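Local structure of ferric iron-binding protein HitA (Pseudomonas aeruginosa PAO1, 6IWF) at residues L5-Q11 with A54-E60; L65-A69 with G94-G98; G72-L77 with A230-S234. The protein binds ferric iron and, as a solute-binding protein of the periplasmic binding protein clan, probably delivers the metal to a membrane transporter for uptake. All blocks are in the same frame, centred on the assembly; numbering follows the deposited sequence.

Neighbouring contacts in one alpha/beta lobe of the protein show how a binding-protein sheet is extended and covered. Interaction 1 pairs two parallel strands, and its second strand is bordered antiparallel by strand 224-231, whose end belongs to interaction 3: Leu-57 N lies 2.9 Å from Ala-230 O. Helix 63-70 of interaction 2 is the next element after strand 56-59 and packs on it, Leu-57 CD2 lying 3.4 Å from Leu-68 CD1. Interactions 2 and 3 meet where Gly-94 O lies 2.8 Å from Leu-77 N. Interaction 1 carries Glu-60, which binds ferric iron, a metal absent from this chain; the Leu-65 side chain of interaction 2 is about 9 Å from that of Glu-60, and interaction 3 lies away from the iron site.

Interaction 1 of 3, residues L5-Q11 with A54-E60; sequences LTLYNGQ and ADVLYTE
Leu-5 to Gln-11 and Ala-54 to Glu-60 are joined by five backbone hydrogen bonds, not counting a weak one, and by one from a backbone N-H to a carboxylate. Tyr-8 gives its N-H to Val-56 O and takes one from Tyr-58 N at its own O, both at 2.9 Å, while Gly-10 N reaches Tyr-58 O at 2.7 Å. At the other end Thr-6 O accepts from both Asp-55 N and Val-56 N, the bond from Val-56 being the longer. The Asp-55 side chain turns back to the first strand, where OD2 uses its anti lone pair to take Thr-6 N-H at 2.8 Å, nearly straight at 166°; OD1 is held by Ser-235.

These are neighbouring parallel strands of an alpha/beta lobe of the periplasmic binding protein fold, linked through helices and strand 30-35, which pairs with the far side of strand 4-9.

One CH-pi contact lies on each face of the sheet. On the face of Tyr-8 and Leu-57, Ala-54 CB sits over the centre of the Tyr-8 ring, 3.5 Å from its centroid, and Glu-48 binds that tyrosine's hydroxyl. On the face of Leu-7 and Tyr-58, Gln-11 CG covers the Tyr-58 ring, offset toward the rim, 3.9 Å from the centroid. Among apolar groups, Leu-7 CG is anti to its backbone N (chi1 172°), which brings CD1 to 3.7 Å from Val-56 CG1. Beyond the strands, Gln-11 OE1 lies 3.5 Å from Glu-60 CG; Glu-60 OE1 is hydrogen-bonded to Tyr-196, which also belongs to the iron site.

Interaction 2 of 3, residues L65-A69 with G94-G98; sequences LIRLA and GDWIG
Leu-65 lies against one face of the Trp-96 indole, its CB 3.9 Å from the centroid of the five-membered ring and 15° off the normal. Its CD1 passes beside the rim of the benzo ring, on the same side as CB, 3.8 Å from CE3. The indole is brought to the helix by a chi1 of 62°, which sets CG between the backbone N and the carbonyl carbon. Ile-66, one residue on, approaches obliquely with CG1 4.0 Å from CZ2, whereas Ala-69 stands at the edge of the ring near its plane, CB 4.1 Å from CD1. Positions 65 and 69 are one helical turn apart, and the backbone bond from Ala-69 N to Leu-65 O joins them.

In the alpha/beta lobe, helix 63-70 thus packs against the loop leading into strand 97-108, and Leu-65 also touches Leu-57 and Thr-59 of strand 56-59. The methyl of Ala-69 rests on the Asp-95 carboxylate, about equally far from both oxygens. A water completes the polar side of the contact, giving one proton to Ala-69 O at 2.9 Å and the other to Asp-95 OD2 at 2.7 Å.

Interaction 3 of 3, residues G72-L77 with A230-S234; sequences GLLAKL and AVLKS
Ala-230 opens the second segment by turning its methyl toward Leu-74, whose CD1 lies 3.8 Å away. Here the end of strand 224-231, in the alpha/beta lobe of the binding-protein fold, meets the loop that leaves helix 63-70 through a Schellman motif at Gly-72. The two chains share a single backbone bridge, Leu-74 with Leu-232, and run at a steep angle to each other.

Val-231 follows, and its O takes the Ala-75 N-H at 2.8 Å, with the donor tilted 23° from the carbonyl plane. Its two methyls divide their partners: CG1, anti to the backbone N (chi1 174°), touches Ala-75 CB, while CG2 meets Leu-77 CD2, each at 4.0 Å. Helix 238-248 packs on both Val-231 and Leu-77 through Val-245. A water accepts from Val-231 N and lies 2.6 Å from Ala-75 O.

Leu-232 directs its CB away from the loop, yet CD1 comes back to Leu-74 CD2 at 3.9 Å. Lys-233 then gives its backbone N-H to Leu-73 O at 2.9 Å, nearly straight at 173°. Its side chain runs along the loop, with CD 3.5 Å from Gly-72 O. At Ser-234 the backbone N donates to a second water, and that water in turn gives a proton to Leu-73 O at 2.8 Å.

Interaction 1 of 3, residues L5-Q11 with A54-E60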
# COMPACT_ATOMS: atom_id res chain seq x y z
N LEU A 5 -5.70 -21.89 10.50
CA LEU A 5 -6.19 -20.55 10.20
C LEU A 5 -6.23 -20.35 8.69
O LEU A 5 -5.37 -20.85 7.96
CB LEU A 5 -5.30 -19.49 10.83
CG LEU A 5 -5.32 -19.28 12.34
CD1 LEU A 5 -4.39 -18.13 12.76
CD2 LEU A 5 -6.74 -19.02 12.83
N THR A 6 -7.24 -19.62 8.22
CA THR A 6 -7.33 -19.22 6.82
C THR A 6 -6.97 -17.74 6.73
O THR A 6 -7.59 -16.91 7.40
CB THR A 6 -8.73 -19.47 6.26
OG1 THR A 6 -9.06 -20.86 6.37
CG2 THR A 6 -8.78 -19.06 4.79
N LEU A 7 -5.94 -17.43 5.95
CA LEU A 7 -5.48 -16.07 5.71
C LEU A 7 -5.91 -15.65 4.32
O LEU A 7 -5.50 -16.27 3.33
CB LEU A 7 -3.96 -15.95 5.85
CG LEU A 7 -3.35 -14.61 5.44
CD1 LEU A 7 -3.85 -13.52 6.39
CD2 LEU A 7 -1.81 -14.66 5.42
N TYR A 8 -6.74 -14.61 4.23
CA TYR A 8 -7.04 -13.96 2.96
C TYR A 8 -5.95 -12.91 2.73
O TYR A 8 -5.90 -11.91 3.45
CB TYR A 8 -8.42 -13.31 2.99
CG TYR A 8 -9.57 -14.26 2.69
CD1 TYR A 8 -9.44 -15.63 2.89
CD2 TYR A 8 -10.79 -13.78 2.22
CE1 TYR A 8 -10.49 -16.49 2.62
CE2 TYR A 8 -11.84 -14.64 1.95
CZ TYR A 8 -11.68 -15.99 2.16
OH TYR A 8 -12.72 -16.86 1.90
N ASN A 9 -5.08 -13.14 1.74
CA ASN A 9 -3.89 -12.32 1.56
C ASN A 9 -4.00 -11.48 0.29
O ASN A 9 -3.81 -11.98 -0.82
CB ASN A 9 -2.61 -13.16 1.50
CG ASN A 9 -1.39 -12.30 1.25
OD1 ASN A 9 -1.34 -11.16 1.71
ND2 ASN A 9 -0.42 -12.82 0.48
N GLY A 10 -4.28 -10.19 0.49
CA GLY A 10 -4.20 -9.17 -0.54
C GLY A 10 -2.84 -8.52 -0.69
O GLY A 10 -2.62 -7.80 -1.66
N GLN A 11 -1.93 -8.75 0.26
CA GLN A 11 -0.56 -8.31 0.10
C GLN A 11 0.17 -9.22 -0.88
O GLN A 11 -0.37 -10.20 -1.38
CB GLN A 11 0.18 -8.29 1.44
CG GLN A 11 0.48 -6.90 1.98
CD GLN A 11 1.60 -6.20 1.23
OE1 GLN A 11 1.92 -6.54 0.09
NE2 GLN A 11 2.19 -5.20 1.86
N ALA A 54 -12.63 -17.20 6.18
CA ALA A 54 -11.53 -16.30 6.49
C ALA A 54 -11.43 -16.05 7.99
O ALA A 54 -12.42 -15.74 8.65
CB ALA A 54 -11.69 -14.97 5.76
N ASP A 55 -10.22 -16.18 8.53
CA ASP A 55 -9.95 -15.83 9.91
C ASP A 55 -9.24 -14.49 10.05
O ASP A 55 -9.55 -13.73 10.97
CB ASP A 55 -9.11 -16.93 10.57
CG ASP A 55 -9.84 -18.25 10.65
OD1 ASP A 55 -10.91 -18.28 11.30
OD2 ASP A 55 -9.37 -19.22 10.03
N VAL A 56 -8.32 -14.20 9.13
CA VAL A 56 -7.51 -12.99 9.12
C VAL A 56 -7.49 -12.47 7.69
O VAL A 56 -7.38 -13.25 6.74
CB VAL A 56 -6.08 -13.26 9.64
CG1 VAL A 56 -5.19 -12.03 9.47
CG2 VAL A 56 -6.11 -13.69 11.10
N LEU A 57 -7.63 -11.15 7.54
CA LEU A 57 -7.48 -10.48 6.25
C LEU A 57 -6.24 -9.60 6.30
O LEU A 57 -6.04 -8.86 7.26
CB LEU A 57 -8.71 -9.65 5.92
CG LEU A 57 -8.63 -8.76 4.68
CD1 LEU A 57 -8.53 -9.57 3.40
CD2 LEU A 57 -9.82 -7.81 4.64
N TYR A 58 -5.43 -9.66 5.25
CA TYR A 58 -4.19 -8.90 5.15
C TYR A 58 -4.23 -8.18 3.81
O TYR A 58 -4.34 -8.84 2.78
CB TYR A 58 -2.99 -9.86 5.24
CG TYR A 58 -1.60 -9.26 5.28
CD1 TYR A 58 -1.37 -7.92 5.58
CD2 TYR A 58 -0.50 -10.06 5.02
CE1 TYR A 58 -0.06 -7.41 5.63
CE2 TYR A 58 0.79 -9.57 5.06
CZ TYR A 58 1.00 -8.26 5.36
OH TYR A 58 2.31 -7.81 5.39
N THR A 59 -4.22 -6.85 3.84
CA THR A 59 -4.38 -6.08 2.61
C THR A 59 -3.18 -5.17 2.35
O THR A 59 -2.49 -4.71 3.28
CB THR A 59 -5.64 -5.21 2.64
OG1 THR A 59 -5.57 -4.28 3.73
CG2 THR A 59 -6.89 -6.08 2.76
N GLU A 60 -2.96 -4.89 1.07
CA GLU A 60 -1.94 -3.93 0.64
C GLU A 60 -2.29 -2.52 1.08
O GLU A 60 -1.39 -1.72 1.37
CB GLU A 60 -1.80 -3.98 -0.88
CG GLU A 60 -0.51 -4.56 -1.38
CD GLU A 60 -0.23 -4.14 -2.80
OE1 GLU A 60 0.81 -3.51 -3.03
OE2 GLU A 60 -1.08 -4.44 -3.67

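Interaction 2 of 3, residues L65-A69 with G94-G98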
# COMPACT_ATOMS: atom_id res chain seq x y z
N LEU A 65 -10.14 -2.23 4.35
CA LEU A 65 -10.34 -2.47 5.77
C LEU A 65 -11.33 -1.47 6.34
O LEU A 65 -12.17 -1.83 7.18
CB LEU A 65 -9.02 -2.39 6.53
CG LEU A 65 -7.94 -3.37 6.09
CD1 LEU A 65 -6.61 -3.03 6.78
CD2 LEU A 65 -8.37 -4.78 6.41
N ILE A 66 -11.24 -0.20 5.92
CA ILE A 66 -12.19 0.80 6.37
C ILE A 66 -13.59 0.41 5.92
O ILE A 66 -14.56 0.54 6.68
CB ILE A 66 -11.77 2.20 5.88
CG1 ILE A 66 -10.49 2.63 6.61
CG2 ILE A 66 -12.89 3.22 6.12
CD1 ILE A 66 -9.82 3.83 6.00
N ARG A 67 -13.70 -0.14 4.70
CA ARG A 67 -14.99 -0.61 4.18
C ARG A 67 -15.55 -1.73 5.04
O ARG A 67 -16.69 -1.67 5.51
CB ARG A 67 -14.84 -1.07 2.72
CG ARG A 67 -16.07 -1.77 2.11
CD ARG A 67 -15.72 -2.59 0.85
NE ARG A 67 -16.86 -3.36 0.35
CZ ARG A 67 -16.78 -4.33 -0.55
NH1 ARG A 67 -15.61 -4.67 -1.07
NH2 ARG A 67 -17.88 -4.97 -0.94
N LEU A 68 -14.74 -2.78 5.28
CA LEU A 68 -15.20 -3.92 6.06
C LEU A 68 -15.47 -3.55 7.51
O LEU A 68 -16.36 -4.12 8.16
CB LEU A 68 -14.17 -5.05 5.99
CG LEU A 68 -13.99 -5.72 4.63
CD1 LEU A 68 -13.07 -6.90 4.77
CD2 LEU A 68 -15.31 -6.19 4.09
N ALA A 69 -14.67 -2.63 8.06
CA ALA A 69 -14.90 -2.17 9.43
C ALA A 69 -16.24 -1.45 9.53
O ALA A 69 -17.00 -1.67 10.49
CB ALA A 69 -13.78 -1.25 9.89
N GLY A 94 -10.54 0.38 16.38
CA GLY A 94 -9.63 -0.66 16.82
C GLY A 94 -9.90 -2.03 16.25
O GLY A 94 -9.58 -3.03 16.90
N ASP A 95 -10.49 -2.11 15.05
CA ASP A 95 -10.78 -3.41 14.44
C ASP A 95 -9.97 -3.66 13.18
O ASP A 95 -10.28 -4.57 12.43
CB ASP A 95 -12.28 -3.56 14.15
CG ASP A 95 -12.89 -2.32 13.53
OD1 ASP A 95 -12.14 -1.38 13.18
OD2 ASP A 95 -14.14 -2.29 13.41
N TRP A 96 -8.95 -2.84 12.92
CA TRP A 96 -7.90 -3.25 12.00
C TRP A 96 -6.66 -2.50 12.42
O TRP A 96 -6.73 -1.52 13.17
CB TRP A 96 -8.28 -2.99 10.53
CG TRP A 96 -8.51 -1.56 10.17
CD1 TRP A 96 -9.71 -0.92 10.12
CD2 TRP A 96 -7.52 -0.60 9.77
NE1 TRP A 96 -9.53 0.39 9.73
CE2 TRP A 96 -8.20 0.61 9.51
CE3 TRP A 96 -6.13 -0.64 9.64
CZ2 TRP A 96 -7.53 1.78 9.12
CZ3 TRP A 96 -5.46 0.52 9.24
CH2 TRP A 96 -6.17 1.71 8.98
N ILE A 97 -5.50 -2.96 11.96
CA ILE A 97 -4.24 -2.41 12.44
C ILE A 97 -3.24 -2.36 11.30
O ILE A 97 -3.16 -3.28 10.48
CB ILE A 97 -3.69 -3.21 13.64
CG1 ILE A 97 -2.59 -2.42 14.33
CG2 ILE A 97 -3.25 -4.62 13.23
CD1 ILE A 97 -2.36 -2.88 15.78
N GLY A 98 -2.48 -1.27 11.24
CA GLY A 98 -1.45 -1.14 10.22
C GLY A 98 -0.29 -2.07 10.51
O GLY A 98 0.06 -2.31 11.67
O HOH W 1 -15.91 -0.40 12.83

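Interaction 3 of 3, residues G72-L77 with A230-S234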
# COMPACT_ATOMS: atom_id res chain seq x y z
N GLY A 72 -19.07 -3.66 9.97
CA GLY A 72 -19.13 -4.46 11.17
C GLY A 72 -18.57 -5.85 11.03
O GLY A 72 -18.85 -6.71 11.88
N LEU A 73 -17.79 -6.11 9.99
CA LEU A 73 -17.31 -7.45 9.71
C LEU A 73 -16.01 -7.79 10.43
O LEU A 73 -15.60 -8.96 10.42
CB LEU A 73 -17.13 -7.64 8.20
CG LEU A 73 -18.46 -7.87 7.48
CD1 LEU A 73 -18.36 -7.59 6.00
CD2 LEU A 73 -18.92 -9.30 7.74
N LEU A 74 -15.36 -6.82 11.07
CA LEU A 74 -14.05 -7.01 11.68
C LEU A 74 -14.15 -7.02 13.20
O LEU A 74 -14.84 -6.18 13.80
CB LEU A 74 -13.09 -5.91 11.22
CG LEU A 74 -12.96 -5.76 9.70
CD1 LEU A 74 -11.90 -4.67 9.36
CD2 LEU A 74 -12.60 -7.08 9.03
N ALA A 75 -13.43 -7.95 13.82
CA ALA A 75 -13.42 -8.07 15.27
C ALA A 75 -12.53 -7.00 15.89
O ALA A 75 -11.47 -6.66 15.36
CB ALA A 75 -12.91 -9.46 15.68
N LYS A 76 -12.96 -6.48 17.04
CA LYS A 76 -12.08 -5.58 17.79
C LYS A 76 -10.80 -6.31 18.16
O LYS A 76 -10.82 -7.48 18.57
CB LYS A 76 -12.82 -5.06 19.04
CG LYS A 76 -11.94 -4.80 20.28
CD LYS A 76 -11.02 -3.59 20.14
CE LYS A 76 -10.64 -3.04 21.52
NZ LYS A 76 -9.43 -3.71 22.11
N LEU A 77 -9.66 -5.64 17.98
CA LEU A 77 -8.37 -6.24 18.29
C LEU A 77 -8.05 -6.11 19.77
O LEU A 77 -8.44 -5.14 20.43
CB LEU A 77 -7.27 -5.59 17.46
CG LEU A 77 -7.30 -5.90 15.96
CD1 LEU A 77 -6.35 -4.95 15.22
CD2 LEU A 77 -6.93 -7.36 15.70
N ALA A 230 -6.55 -7.60 9.88
CA ALA A 230 -7.74 -7.63 10.72
C ALA A 230 -8.16 -9.07 10.95
O ALA A 230 -7.87 -9.94 10.14
CB ALA A 230 -8.90 -6.84 10.08
N VAL A 231 -8.83 -9.29 12.07
CA VAL A 231 -9.50 -10.55 12.40
C VAL A 231 -10.96 -10.45 11.99
O VAL A 231 -11.63 -9.46 12.30
CB VAL A 231 -9.38 -10.83 13.91
CG1 VAL A 231 -10.21 -12.07 14.29
CG2 VAL A 231 -7.91 -10.99 14.30
N LEU A 232 -11.48 -11.49 11.34
CA LEU A 232 -12.89 -11.47 10.93
C LEU A 232 -13.78 -11.78 12.13
O LEU A 232 -13.48 -12.68 12.92
CB LEU A 232 -13.15 -12.48 9.81
CG LEU A 232 -12.77 -12.07 8.38
CD1 LEU A 232 -13.43 -10.74 8.01
CD2 LEU A 232 -11.25 -12.01 8.17
N LYS A 233 -14.86 -11.01 12.27
CA LYS A 233 -15.79 -11.25 13.37
C LYS A 233 -16.37 -12.65 13.32
O LYS A 233 -16.66 -13.25 14.36
CB LYS A 233 -16.91 -10.20 13.34
CG LYS A 233 -17.51 -9.88 14.68
CD LYS A 233 -17.89 -8.41 14.76
CE LYS A 233 -19.21 -8.21 15.47
NZ LYS A 233 -19.48 -6.75 15.65
N SER A 234 -16.53 -13.19 12.11
CA SER A 234 -17.09 -14.51 11.87
C SER A 234 -16.14 -15.65 12.19
O SER A 234 -16.56 -16.81 12.15
CB SER A 234 -17.54 -14.62 10.41
OG SER A 234 -16.43 -14.59 9.53
O HOH W 2 -17.00 -11.34 9.93
O HOH W 3 -9.59 -7.01 13.56